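Local coordinates for protein aminoglycoside N(3)-acetyltransferase (Streptomyces griseus, PDB 7LAP) that probably transfers an acetyl group to the 3-amino group of aminoglycoside antibiotics and so mediates resistance to them, at residues 135-140 / 207-212; 195-200 / 279-284. All coordinates share one frame; numbering follows the deposited sequence.

Interaction 1: 135-140 / 207-212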
loop_
_atom_site.group_PDB
_atom_site.type_symbol
_atom_site.label_atom_id
_atom_site.label_comp_id
_atom_site.label_asym_id
_atom_site.label_seq_id
_atom_site.Cartn_x
_atom_site.Cartn_y
_atom_site.Cartn_z
ATOM N N ARG B 135 16.001 -3.774 -10.174
ATOM C CA ARG B 135 16.841 -2.975 -9.298
ATOM C C ARG B 135 16.753 -1.490 -9.585
ATOM O O ARG B 135 17.343 -0.690 -8.840
ATOM C CB ARG B 135 18.299 -3.451 -9.413
ATOM C CG ARG B 135 18.888 -3.179 -10.771
ATOM C CD ARG B 135 20.334 -3.714 -10.949
ATOM N NE ARG B 135 20.899 -3.228 -12.203
ATOM C CZ ARG B 135 22.189 -3.294 -12.545
ATOM N NH1 ARG B 135 23.084 -3.849 -11.724
ATOM N NH2 ARG B 135 22.583 -2.791 -13.712
ATOM N N HIS B 136 16.029 -1.086 -10.628
ATOM C CA HIS B 136 16.096 0.313 -11.029
ATOM C C HIS B 136 15.322 1.191 -10.050
ATOM O O HIS B 136 14.188 0.865 -9.716
ATOM C CB HIS B 136 15.527 0.511 -12.433
ATOM C CG HIS B 136 16.083 1.723 -13.104
ATOM N ND1 HIS B 136 15.601 2.996 -12.863
ATOM C CD2 HIS B 136 17.141 1.868 -13.932
ATOM C CE1 HIS B 136 16.326 3.866 -13.543
ATOM N NE2 HIS B 136 17.261 3.206 -14.207
ATOM N N PRO B 137 15.891 2.323 -9.607
ATOM C CA PRO B 137 15.190 3.172 -8.624
ATOM C C PRO B 137 14.081 3.993 -9.203
ATOM O O PRO B 137 13.209 4.433 -8.448
ATOM C CB PRO B 137 16.291 4.112 -8.111
ATOM C CG PRO B 137 17.290 4.189 -9.291
ATOM C CD PRO B 137 17.277 2.774 -9.859
ATOM N N ASP B 138 14.094 4.256 -10.501
ATOM C CA ASP B 138 13.045 5.067 -11.081
ATOM C C ASP B 138 11.953 4.261 -11.776
ATOM O O ASP B 138 10.777 4.627 -11.685
ATOM C CB ASP B 138 13.645 6.063 -12.064
ATOM C CG ASP B 138 12.664 7.133 -12.429
ATOM O OD1 ASP B 138 12.167 7.804 -11.508
ATOM O OD2 ASP B 138 12.382 7.304 -13.621
ATOM N N VAL B 139 12.290 3.174 -12.479
ATOM C CA VAL B 139 11.291 2.486 -13.291
ATOM C C VAL B 139 11.357 0.980 -13.078
ATOM O O VAL B 139 11.201 0.204 -14.031
ATOM C CB VAL B 139 11.445 2.841 -14.782
ATOM C CG1 VAL B 139 11.033 4.311 -15.014
ATOM C CG2 VAL B 139 12.894 2.573 -15.275
ATOM N N SER B 140 11.538 0.564 -11.823
ATOM C CA SER B 140 11.592 -0.854 -11.502
ATOM C C SER B 140 10.306 -1.548 -11.934
ATOM O O SER B 140 9.230 -0.959 -11.959
ATOM C CB SER B 140 11.816 -1.084 -10.009
ATOM O OG SER B 140 10.759 -0.513 -9.241
ATOM N N TYR B 207 18.794 12.607 -14.158
ATOM C CA TYR B 207 18.423 12.819 -12.767
ATOM C C TYR B 207 19.374 11.998 -11.912
ATOM O O TYR B 207 20.141 11.171 -12.415
ATOM C CB TYR B 207 16.944 12.456 -12.510
ATOM C CG TYR B 207 16.637 11.045 -12.913
ATOM C CD1 TYR B 207 16.256 10.742 -14.216
ATOM C CD2 TYR B 207 16.779 9.997 -12.003
ATOM C CE1 TYR B 207 16.002 9.434 -14.595
ATOM C CE2 TYR B 207 16.527 8.698 -12.368
ATOM C CZ TYR B 207 16.136 8.423 -13.659
ATOM O OH TYR B 207 15.911 7.128 -14.011
ATOM N N GLU B 208 19.348 12.240 -10.619
ATOM C CA GLU B 208 20.145 11.440 -9.709
ATOM C C GLU B 208 19.224 10.782 -8.705
ATOM O O GLU B 208 18.166 11.308 -8.387
ATOM C CB GLU B 208 21.182 12.279 -8.997
ATOM C CG GLU B 208 21.958 13.128 -9.958
ATOM C CD GLU B 208 22.751 14.183 -9.253
ATOM O OE1 GLU B 208 23.582 13.813 -8.400
ATOM O OE2 GLU B 208 22.531 15.378 -9.538
ATOM N N GLN B 209 19.619 9.609 -8.230
ATOM C CA GLN B 209 18.807 8.925 -7.240
ATOM C C GLN B 209 19.735 8.049 -6.425
ATOM O O GLN B 209 20.738 7.551 -6.954
ATOM C CB GLN B 209 17.687 8.102 -7.894
ATOM C CG GLN B 209 16.362 8.896 -8.020
ATOM C CD GLN B 209 15.320 8.160 -8.807
ATOM O OE1 GLN B 209 15.432 6.958 -9.016
ATOM N NE2 GLN B 209 14.287 8.866 -9.237
ATOM N N PRO B 210 19.463 7.889 -5.134
ATOM C CA PRO B 210 20.336 7.073 -4.288
ATOM C C PRO B 210 20.003 5.596 -4.451
ATOM O O PRO B 210 18.839 5.186 -4.356
ATOM C CB PRO B 210 20.022 7.570 -2.874
ATOM C CG PRO B 210 18.615 8.062 -2.967
ATOM C CD PRO B 210 18.411 8.582 -4.362
ATOM N N ILE B 211 21.043 4.800 -4.699
ATOM C CA ILE B 211 20.947 3.351 -4.714
ATOM C C ILE B 211 21.953 2.770 -3.716
ATOM O O ILE B 211 22.773 3.472 -3.122
ATOM C CB ILE B 211 21.155 2.759 -6.126
ATOM C CG1 ILE B 211 22.515 3.158 -6.687
ATOM C CG2 ILE B 211 20.058 3.240 -7.067
ATOM C CD1 ILE B 211 23.138 2.132 -7.639
ATOM N N GLU B 212 21.835 1.468 -3.518
ATOM C CA GLU B 212 22.646 0.709 -2.585
ATOM C C GLU B 212 23.436 -0.317 -3.395
ATOM O O GLU B 212 22.845 -1.228 -3.992
ATOM C CB GLU B 212 21.749 0.052 -1.541
ATOM C CG GLU B 212 22.409 -1.048 -0.761
ATOM C CD GLU B 212 21.835 -1.169 0.628
ATOM O OE1 GLU B 212 21.394 -0.131 1.181
ATOM O OE2 GLU B 212 21.834 -2.296 1.170
HETATM O O HOH W 1 14.060 6.469 -15.634
#
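Pro137, Asp138 and His136, in the loop between strands 132-133 and 141-145 of the central mixed sheet, pack against alternate side chains of strand 204-213, one arm of a two-stranded antiparallel hairpin. Tyr207, Gln209 and Ile211 all point at the loop, as every second residue of a strand should. The tight part is centred on the proline. Its CG lies 3.7 Å from Ile211 CG2, and its CB comes within 3.1 Å of Gln209 OE1, while Phe107 and Phe222 touch the same ring from outside the two segments. The Gln209 side chain runs extended beyond CG and sends NE2 to Asp138 OD1, 3.3 Å away. That long bond is fairly straight at 161°, with the carboxylate oxygen approached from above its plane.

The other side is the polar, watered one, where the partly exposed Asp138 meets Tyr207. A water donates to Asp138 OD2 at 2.8 Å and also meets the Tyr207 hydroxyl; Tyr87 hydrogen-bonds the same OD2 and stacks on the Tyr207 ring. Asp138 CG stands anti to the backbone N (chi1 -166°), a setting that carries the carboxylate across toward Tyr207, the two planes 48° apart. On the loop itself, the His136 ring is pinned at both nitrogens: NE2 pairs with the carbonyl of Trp157, and ND1 accepts from Asp138 N at 3.1 Å. The Tyr207 hydroxyl OH lies at the edge of that imidazole, in its plane, 3.3 Å from His136 CE1.

Interaction 2: 195-200 / 279-284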
loop_
_atom_site.group_PDB
_atom_site.type_symbol
_atom_site.label_atom_id
_atom_site.label_comp_id
_atom_site.label_asym_id
_atom_site.label_seq_id
_atom_site.Cartn_x
_atom_site.Cartn_y
_atom_site.Cartn_z
ATOM N N ALA B 195 11.850 4.398 -26.729
ATOM C CA ALA B 195 13.298 4.224 -26.637
ATOM C C ALA B 195 13.899 3.740 -27.954
ATOM O O ALA B 195 15.021 4.126 -28.294
ATOM C CB ALA B 195 13.638 3.262 -25.503
ATOM N N LEU B 196 13.171 2.916 -28.713
ATOM C CA LEU B 196 13.654 2.411 -29.999
ATOM C C LEU B 196 13.404 3.367 -31.161
ATOM O O LEU B 196 14.116 3.290 -32.175
ATOM C CB LEU B 196 12.977 1.077 -30.347
ATOM C CG LEU B 196 13.114 -0.097 -29.387
ATOM C CD1 LEU B 196 12.277 -1.282 -29.876
ATOM C CD2 LEU B 196 14.583 -0.487 -29.223
ATOM N N ALA B 197 12.407 4.243 -31.054
ATOM C CA ALA B 197 11.961 5.007 -32.210
ATOM C C ALA B 197 12.976 6.072 -32.589
ATOM O O ALA B 197 13.544 6.751 -31.723
ATOM C CB ALA B 197 10.604 5.655 -31.942
ATOM N N GLN B 198 13.194 6.222 -33.897
ATOM C CA GLN B 198 14.127 7.201 -34.436
ATOM C C GLN B 198 13.352 8.304 -35.140
ATOM O O GLN B 198 12.701 8.061 -36.160
ATOM C CB GLN B 198 15.134 6.546 -35.387
ATOM C CG GLN B 198 16.190 5.697 -34.672
ATOM C CD GLN B 198 16.710 6.361 -33.393
ATOM O OE1 GLN B 198 16.715 5.748 -32.314
ATOM N NE2 GLN B 198 17.134 7.620 -33.507
ATOM N N ALA B 199 13.438 9.516 -34.602
ATOM C CA ALA B 199 12.737 10.668 -35.148
ATOM C C ALA B 199 13.333 11.910 -34.514
ATOM O O ALA B 199 13.832 11.841 -33.385
ATOM C CB ALA B 199 11.227 10.585 -34.869
ATOM N N PRO B 200 13.303 13.050 -35.198
ATOM C CA PRO B 200 13.916 14.258 -34.634
ATOM C C PRO B 200 13.140 14.766 -33.428
ATOM O O PRO B 200 11.928 14.569 -33.307
ATOM C CB PRO B 200 13.853 15.257 -35.795
ATOM C CG PRO B 200 12.652 14.830 -36.574
ATOM C CD PRO B 200 12.639 13.323 -36.489
ATOM N N PHE B 279 4.221 -1.953 -33.845
ATOM C CA PHE B 279 3.270 -0.942 -34.291
ATOM C C PHE B 279 3.616 0.424 -33.716
ATOM O O PHE B 279 3.521 1.443 -34.412
ATOM C CB PHE B 279 1.847 -1.346 -33.889
ATOM C CG PHE B 279 0.783 -0.413 -34.399
ATOM C CD1 PHE B 279 0.451 0.742 -33.689
ATOM C CD2 PHE B 279 0.101 -0.697 -35.587
ATOM C CE1 PHE B 279 -0.541 1.607 -34.160
ATOM C CE2 PHE B 279 -0.888 0.166 -36.069
ATOM C CZ PHE B 279 -1.209 1.324 -35.356
ATOM N N GLY B 280 3.998 0.468 -32.437
ATOM C CA GLY B 280 4.210 1.749 -31.789
ATOM C C GLY B 280 5.391 2.494 -32.378
ATOM O O GLY B 280 5.322 3.705 -32.622
ATOM N N VAL B 281 6.484 1.784 -32.645
ATOM C CA VAL B 281 7.648 2.472 -33.184
ATOM C C VAL B 281 7.360 2.961 -34.595
ATOM O O VAL B 281 7.736 4.075 -34.967
ATOM C CB VAL B 281 8.881 1.557 -33.121
ATOM C CG1 VAL B 281 9.324 1.377 -31.694
ATOM C CG2 VAL B 281 8.563 0.229 -33.699
ATOM N N ARG B 282 6.649 2.157 -35.387
ATOM C CA ARG B 282 6.289 2.594 -36.729
ATOM C C ARG B 282 5.331 3.779 -36.678
ATOM O O ARG B 282 5.417 4.701 -37.498
ATOM C CB ARG B 282 5.682 1.437 -37.521
ATOM C CG ARG B 282 5.166 1.847 -38.897
ATOM C CD ARG B 282 5.034 0.640 -39.802
ATOM N NE ARG B 282 4.313 -0.404 -39.086
ATOM C CZ ARG B 282 2.988 -0.456 -38.973
ATOM N NH1 ARG B 282 2.227 0.463 -39.570
ATOM N NH2 ARG B 282 2.420 -1.435 -38.274
ATOM N N TRP B 283 4.427 3.788 -35.703
ATOM C CA TRP B 283 3.555 4.945 -35.532
ATOM C C TRP B 283 4.373 6.202 -35.260
ATOM O O TRP B 283 4.169 7.243 -35.893
ATOM C CB TRP B 283 2.567 4.680 -34.397
ATOM C CG TRP B 283 1.477 5.709 -34.308
ATOM C CD1 TRP B 283 0.224 5.633 -34.848
ATOM C CD2 TRP B 283 1.554 6.972 -33.639
ATOM N NE1 TRP B 283 -0.481 6.778 -34.559
ATOM C CE2 TRP B 283 0.313 7.612 -33.814
ATOM C CE3 TRP B 283 2.555 7.621 -32.904
ATOM C CZ2 TRP B 283 0.045 8.875 -33.287
ATOM C CZ3 TRP B 283 2.288 8.868 -32.378
ATOM C CH2 TRP B 283 1.041 9.483 -32.570
ATOM N N ILE B 284 5.323 6.114 -34.330
ATOM C CA ILE B 284 6.089 7.290 -33.940
ATOM C C ILE B 284 6.968 7.762 -35.084
ATOM O O ILE B 284 7.089 8.966 -35.338
ATOM C CB ILE B 284 6.920 6.985 -32.681
ATOM C CG1 ILE B 284 5.992 6.740 -31.491
ATOM C CG2 ILE B 284 7.905 8.113 -32.419
ATOM C CD1 ILE B 284 6.725 6.266 -30.250
#
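Leu196 and Ala197, where helix 189-196 gives way to a loop, rest on Val281 and Ile284 of helix 273-289, the long helix near the C terminus. The C-terminal end of the first helix and the loop after it thus pack on the side of the second: Ala197 is the first residue to leave helical backbone angles, and its CA approaches that of Val281 to 5.1 Å.

No hydrogen bond crosses between the two segments; the side chains meet by apolar packing. Leu196 touches through its CB, 3.9 Å from Val281 CG1. That valine methyl stands anti to its own carbonyl carbon (chi1 -71°), which places it alongside the last turn of the other helix, where Ala193 also meets the valine. Farther along the chain, Ala199 turns its methyl the same way, lying 4.5 Å from the Ile284 carbonyl O and against Leu288 and Phe232 beyond the segments.

Polar bonds lie around this apolar strip. The CB of Gln198 leaves the backbone away from helix 273-289, yet the residue's backbone N is held by the Glu285 carboxylate and its O by Asn289 ND2, both on that helix. Lys202 NZ bonds the Ala197 carbonyl. Within the helix, Ile284 N donates to Gly280 O at 3.0 Å. The small Ala197 allows a close approach: its CB meets Ile284 CG2 at 3.7 Å.

Overall arrangement
From the N terminus, the chain first reaches 135-140, in the loop joining two strands of the central sheet, and then 195-200 at the end of helix 189-196. A few residues later it enters strand 204-213, where 207-212 closes interaction 1 over 66 intervening residues. It goes on through the hairpin partner 216-225, helix 244-254 and the last two sheet strands to 279-284, closing interaction 2 over 78. The two loops therefore cross rather than nest. Interaction 1 ties the hairpin to the sheet's connecting loop; interaction 2 fixes the lead-in to that hairpin on helix 273-289. Their centres are 26 Å apart, and their nearest atoms about 10 Å, so they do not touch.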